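Local structure of S-layer domain-containing protein (Ruminiclostridium thermocellum ATCC 27405, 4QVS) at residues E4-E16 against E21-V33. The protein is of unknown function but carries a concanavalin A-like lectin/glucanase domain, consistent with a carbohydrate-binding role at the bacterial cell surface. Residues are numbered along the deposited sequence; the frame is centred on the assembly and turned at random. Where two conformers were deposited one is given.
Sequences ETGAWYMFDEAVE and EFKDYKGNHGNAV. With NA (sodium ion), chain C.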
loop_
_atom_site.group_PDB
_atom_site.type_symbol
_atom_site.label_atom_id
_atom_site.label_comp_id
_atom_site.label_asym_id
_atom_site.label_seq_id
_atom_site.Cartn_x
_atom_site.Cartn_y
_atom_site.Cartn_z
ATOM N N GLU A 4 8.300 -34.405 -7.961
ATOM C CA GLU A 4 7.975 -33.053 -7.423
ATOM C C GLU A 4 8.688 -32.725 -6.124
ATOM O O GLU A 4 9.340 -33.579 -5.515
ATOM C CB GLU A 4 6.457 -32.917 -7.190
ATOM C CG GLU A 4 5.659 -32.757 -8.471
ATOM C CD GLU A 4 6.111 -31.537 -9.244
ATOM O OE1 GLU A 4 6.810 -30.685 -8.647
ATOM O OE2 GLU A 4 5.785 -31.430 -10.448
ATOM N N THR A 5 8.588 -31.459 -5.731
ATOM C CA THR A 5 9.070 -31.007 -4.419
ATOM C C THR A 5 8.053 -29.988 -3.904
ATOM O O THR A 5 7.065 -29.680 -4.592
ATOM C CB THR A 5 10.497 -30.417 -4.432
ATOM O OG1 THR A 5 10.560 -29.329 -5.351
ATOM C CG2 THR A 5 11.521 -31.468 -4.836
ATOM N N GLY A 6 8.254 -29.505 -2.688
ATOM C CA GLY A 6 7.347 -28.522 -2.105
ATOM C C GLY A 6 6.116 -29.123 -1.455
ATOM O O GLY A 6 5.926 -30.343 -1.429
ATOM N N ALA A 7 5.279 -28.238 -0.931
ATOM C CA ALA A 7 4.070 -28.612 -0.247
ATOM C C ALA A 7 2.861 -27.746 -0.610
ATOM O O ALA A 7 2.988 -26.610 -1.117
ATOM C CB ALA A 7 4.316 -28.529 1.239
ATOM N N TRP A 8 1.694 -28.294 -0.293
ATOM C CA TRP A 8 0.416 -27.631 -0.495
ATOM C C TRP A 8 -0.624 -28.077 0.533
ATOM O O TRP A 8 -1.145 -29.179 0.454
ATOM C CB TRP A 8 -0.091 -27.915 -1.918
ATOM C CG TRP A 8 -1.354 -27.241 -2.260
ATOM C CD1 TRP A 8 -1.989 -26.276 -1.556
ATOM C CD2 TRP A 8 -2.085 -27.370 -3.517
ATOM N NE1 TRP A 8 -3.117 -25.827 -2.274
ATOM C CE2 TRP A 8 -3.186 -26.498 -3.461
ATOM C CE3 TRP A 8 -1.925 -28.177 -4.651
ATOM C CZ2 TRP A 8 -4.124 -26.375 -4.530
ATOM C CZ3 TRP A 8 -2.865 -28.063 -5.712
ATOM C CH2 TRP A 8 -3.941 -27.172 -5.630
ATOM N N TYR A 9 -0.955 -27.179 1.461
ATOM C CA TYR A 9 -1.980 -27.414 2.467
ATOM C C TYR A 9 -3.276 -26.720 2.019
ATOM O O TYR A 9 -3.352 -25.493 1.954
ATOM C CB TYR A 9 -1.516 -26.943 3.840
ATOM C CG TYR A 9 -0.328 -27.773 4.304
ATOM C CD1 TYR A 9 -0.512 -29.087 4.793
ATOM C CD2 TYR A 9 0.953 -27.314 4.152
ATOM C CE1 TYR A 9 0.558 -29.901 5.145
ATOM C CE2 TYR A 9 2.035 -28.114 4.551
ATOM C CZ TYR A 9 1.823 -29.401 5.032
ATOM O OH TYR A 9 2.914 -30.156 5.396
HETATM N N MSE A 10 -4.276 -27.538 1.718
HETATM C CA MSE A 10 -5.567 -27.054 1.244
HETATM C C MSE A 10 -6.483 -26.917 2.412
HETATM O O MSE A 10 -7.532 -26.313 2.299
HETATM C CB MSE A 10 -6.155 -28.059 0.262
HETATM C CG MSE A 10 -5.315 -28.188 -0.995
HETATM SE SE MSE A 10 -6.307 -29.428 -2.165
HETATM C CE MSE A 10 -7.604 -28.035 -2.700
ATOM N N PHE A 11 -6.124 -27.535 3.540
ATOM C CA PHE A 11 -6.910 -27.421 4.758
ATOM C C PHE A 11 -8.419 -27.669 4.582
ATOM O O PHE A 11 -9.233 -26.965 5.212
ATOM C CB PHE A 11 -6.710 -26.039 5.397
ATOM C CG PHE A 11 -5.292 -25.726 5.784
ATOM C CD1 PHE A 11 -4.632 -26.493 6.771
ATOM C CD2 PHE A 11 -4.630 -24.640 5.261
ATOM C CE1 PHE A 11 -3.349 -26.179 7.151
ATOM C CE2 PHE A 11 -3.323 -24.329 5.653
ATOM C CZ PHE A 11 -2.679 -25.126 6.597
ATOM N N ASP A 12 -8.790 -28.654 3.752
ATOM C CA ASP A 12 -10.204 -28.963 3.498
ATOM C C ASP A 12 -10.812 -29.997 4.430
ATOM O O ASP A 12 -11.990 -29.913 4.744
ATOM C CB ASP A 12 -10.408 -29.415 2.049
ATOM C CG ASP A 12 -10.202 -28.275 1.058
ATOM O OD1 ASP A 12 -10.338 -27.096 1.470
ATOM O OD2 ASP A 12 -9.873 -28.549 -0.105
ATOM N N GLU A 13 -10.021 -30.950 4.905
ATOM C CA GLU A 13 -10.569 -32.022 5.701
ATOM C C GLU A 13 -9.466 -32.758 6.429
ATOM O O GLU A 13 -8.464 -33.118 5.822
ATOM C CB GLU A 13 -11.260 -32.994 4.754
ATOM C CG GLU A 13 -12.123 -34.027 5.442
ATOM C CD GLU A 13 -12.849 -34.879 4.425
ATOM O OE1 GLU A 13 -12.156 -35.474 3.573
ATOM O OE2 GLU A 13 -14.102 -34.949 4.461
ATOM N N ALA A 14 -9.669 -32.991 7.722
ATOM C CA ALA A 14 -8.692 -33.673 8.562
ATOM C C ALA A 14 -8.425 -35.061 8.031
ATOM O O ALA A 14 -9.309 -35.694 7.439
ATOM C CB ALA A 14 -9.184 -33.758 10.001
ATOM N N VAL A 15 -7.202 -35.542 8.210
ATOM C CA VAL A 15 -6.942 -36.898 7.786
ATOM C C VAL A 15 -7.681 -37.891 8.691
ATOM O O VAL A 15 -7.893 -37.665 9.886
ATOM C CB VAL A 15 -5.458 -37.250 7.766
ATOM C CG1 VAL A 15 -4.718 -36.385 6.758
ATOM C CG2 VAL A 15 -4.872 -37.153 9.156
ATOM N N GLU A 16 -8.053 -38.999 8.085
ATOM C CA GLU A 16 -8.776 -40.073 8.746
ATOM C C GLU A 16 -7.998 -40.425 10.025
ATOM O O GLU A 16 -6.769 -40.452 10.024
ATOM C CB GLU A 16 -8.835 -41.252 7.761
ATOM C CG GLU A 16 -10.122 -42.058 7.732
ATOM C CD GLU A 16 -10.227 -43.078 8.837
ATOM O OE1 GLU A 16 -9.535 -42.948 9.868
ATOM O OE2 GLU A 16 -11.012 -44.027 8.659
ATOM N N GLU A 21 -5.340 -32.994 11.801
ATOM C CA GLU A 21 -4.224 -33.136 10.887
ATOM C C GLU A 21 -4.650 -32.927 9.445
ATOM O O GLU A 21 -5.697 -33.385 9.029
ATOM C CB GLU A 21 -3.517 -34.466 11.078
ATOM C CG GLU A 21 -2.839 -34.529 12.431
ATOM C CD GLU A 21 -2.097 -35.820 12.674
ATOM O OE1 GLU A 21 -1.353 -36.292 11.790
ATOM O OE2 GLU A 21 -2.259 -36.342 13.773
ATOM N N PHE A 22 -3.809 -32.214 8.717
ATOM C CA PHE A 22 -4.059 -31.847 7.331
ATOM C C PHE A 22 -2.847 -32.169 6.461
ATOM O O PHE A 22 -1.711 -31.744 6.721
ATOM C CB PHE A 22 -4.446 -30.379 7.277
ATOM C CG PHE A 22 -5.729 -30.096 7.999
ATOM C CD1 PHE A 22 -6.949 -30.276 7.363
ATOM C CD2 PHE A 22 -5.720 -29.717 9.333
ATOM C CE1 PHE A 22 -8.141 -30.059 8.039
ATOM C CE2 PHE A 22 -6.913 -29.508 10.022
ATOM C CZ PHE A 22 -8.122 -29.662 9.379
ATOM N N LYS A 23 -3.097 -32.953 5.429
ATOM C CA LYS A 23 -2.011 -33.448 4.594
ATOM C C LYS A 23 -1.485 -32.440 3.617
ATOM O O LYS A 23 -2.145 -31.424 3.287
ATOM C CB LYS A 23 -2.470 -34.671 3.787
ATOM C CG LYS A 23 -3.450 -34.324 2.677
ATOM C CD LYS A 23 -3.772 -35.515 1.804
ATOM C CE LYS A 23 -4.800 -35.096 0.758
ATOM N NZ LYS A 23 -5.056 -36.170 -0.235
ATOM N N ASP A 24 -0.261 -32.727 3.194
ATOM C CA ASP A 24 0.398 -32.037 2.121
ATOM C C ASP A 24 -0.074 -32.708 0.816
ATOM O O ASP A 24 0.291 -33.830 0.547
ATOM C CB ASP A 24 1.891 -32.255 2.226
ATOM C CG ASP A 24 2.610 -31.818 0.997
ATOM O OD1 ASP A 24 2.012 -31.057 0.212
ATOM O OD2 ASP A 24 3.764 -32.228 0.819
ATOM N N TYR A 25 -0.863 -32.014 0.014
ATOM C CA TYR A 25 -1.320 -32.576 -1.266
ATOM C C TYR A 25 -0.218 -32.962 -2.242
ATOM O O TYR A 25 -0.435 -33.794 -3.117
ATOM C CB TYR A 25 -2.284 -31.622 -1.938
ATOM C CG TYR A 25 -3.646 -31.774 -1.368
ATOM C CD1 TYR A 25 -3.957 -31.240 -0.131
ATOM C CD2 TYR A 25 -4.612 -32.502 -2.044
ATOM C CE1 TYR A 25 -5.205 -31.402 0.403
ATOM C CE2 TYR A 25 -5.869 -32.668 -1.513
ATOM C CZ TYR A 25 -6.160 -32.117 -0.293
ATOM O OH TYR A 25 -7.413 -32.289 0.218
ATOM N N LYS A 26 0.964 -32.372 -2.098
ATOM C CA LYS A 26 2.097 -32.718 -2.982
ATOM C C LYS A 26 2.734 -34.049 -2.515
ATOM O O LYS A 26 3.529 -34.626 -3.224
ATOM C CB LYS A 26 3.160 -31.616 -3.011
ATOM C CG LYS A 26 2.721 -30.301 -3.648
ATOM C CD LYS A 26 2.632 -30.415 -5.152
ATOM C CE LYS A 26 1.713 -29.345 -5.740
ATOM N NZ LYS A 26 1.137 -29.734 -7.074
ATOM N N GLY A 27 2.397 -34.522 -1.314
ATOM C CA GLY A 27 2.908 -35.827 -0.832
ATOM C C GLY A 27 4.400 -35.806 -0.684
ATOM O O GLY A 27 5.074 -36.754 -1.064
ATOM N N ASN A 28 4.922 -34.692 -0.175
ATOM C CA ASN A 28 6.358 -34.551 0.104
ATOM C C ASN A 28 6.658 -34.261 1.561
ATOM O O ASN A 28 7.804 -34.385 1.977
ATOM C CB ASN A 28 6.986 -33.446 -0.734
ATOM C CG ASN A 28 6.887 -33.700 -2.220
ATOM O OD1 ASN A 28 6.424 -32.833 -2.989
ATOM N ND2 ASN A 28 7.302 -34.882 -2.642
ATOM N N HIS A 29 5.654 -33.884 2.348
ATOM C CA HIS A 29 5.882 -33.517 3.743
ATOM C C HIS A 29 4.767 -34.047 4.606
ATOM O O HIS A 29 3.683 -34.409 4.109
ATOM C CB HIS A 29 6.071 -31.984 3.901
ATOM C CG HIS A 29 7.183 -31.440 3.059
ATOM N ND1 HIS A 29 8.504 -31.439 3.468
ATOM C CD2 HIS A 29 7.178 -30.918 1.809
ATOM C CE1 HIS A 29 9.257 -30.928 2.511
ATOM N NE2 HIS A 29 8.479 -30.617 1.489
ATOM N N GLY A 30 5.072 -34.146 5.898
ATOM C CA GLY A 30 4.114 -34.593 6.898
ATOM C C GLY A 30 2.910 -33.692 7.057
ATOM O O GLY A 30 2.780 -32.633 6.398
ATOM N N ASN A 31 2.031 -34.108 7.957
ATOM C CA ASN A 31 0.803 -33.410 8.181
ATOM C C ASN A 31 0.970 -32.109 8.922
ATOM O O ASN A 31 1.793 -32.017 9.833
ATOM C CB ASN A 31 -0.157 -34.301 8.944
ATOM C CG ASN A 31 -0.520 -35.546 8.172
ATOM O OD1 ASN A 31 -0.427 -35.557 6.937
ATOM N ND2 ASN A 31 -0.935 -36.603 8.883
ATOM N N ALA A 32 0.234 -31.085 8.477
ATOM C CA ALA A 32 0.154 -29.836 9.245
ATOM C C ALA A 32 -0.748 -30.112 10.436
ATOM O O ALA A 32 -1.687 -30.865 10.313
ATOM C CB ALA A 32 -0.417 -28.700 8.407
ATOM N N VAL A 33 -0.478 -29.528 11.598
ATOM C CA VAL A 33 -1.334 -29.733 12.729
ATOM C C VAL A 33 -1.981 -28.422 13.144
ATOM O O VAL A 33 -1.303 -27.426 13.423
ATOM C CB VAL A 33 -0.526 -30.335 13.933
ATOM C CG1 VAL A 33 -1.476 -30.681 15.068
ATOM C CG2 VAL A 33 0.219 -31.588 13.477
HETATM NA NA NA C . -9.091 -24.939 1.321
HETATM O O HOH W 1 9.772 -30.700 -0.862
HETATM O O HOH W 2 -4.344 -29.988 3.566
HETATM O O HOH W 3 -5.981 -33.470 5.038
HETATM O O HOH W 4 -8.238 -25.329 -0.470
#
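Asp24 OD1 is gripped from opposite faces of its carboxylate, by Trp8 N at 2.8 Å across the contact and by Lys26 N at 2.9 Å within its own loop, the latter closing an Asx turn. OD2 takes Asn28 N and, weakly, His29 N, so one short acidic side chain gathers three amides of its own loop and joins them to strand 7-9. CG lies anti to the backbone N (chi1 168°), which sets the carboxylate beside its own carbonyl carbon, toward the amides that follow. Tyr25 N returns a bond to Trp8 O. Tyr9 suits its place because its long ring lets OH donate to Gly30 O at 2.7 Å, nearly along the C=O axis, while the small Ala32 CB makes a CH-pi contact over one face. In what is probably a concanavalin A-like beta-sandwich, strand 7-9 pairs antiparallel with a strand of the second subunit, extending the sheet across the interface. In the Tyr25 conformer given, SE of selenomethionine Met10 lies over the ring face, a Met-aromatic contact of doubtful closeness; Met10 O and Asp12 OD1 bind sodium with the carbonyls of Asn45 and Asn47 of the same chain and Asp202 of the second subunit. Phe22 offers a flat face to the edge of Phe11 (planes at 69°), an offset edge-to-face pair. Val15 N donates to Glu21 O at 2.8 Å; its branching puts CG2 on Glu21 CB and CG1 near Lys23.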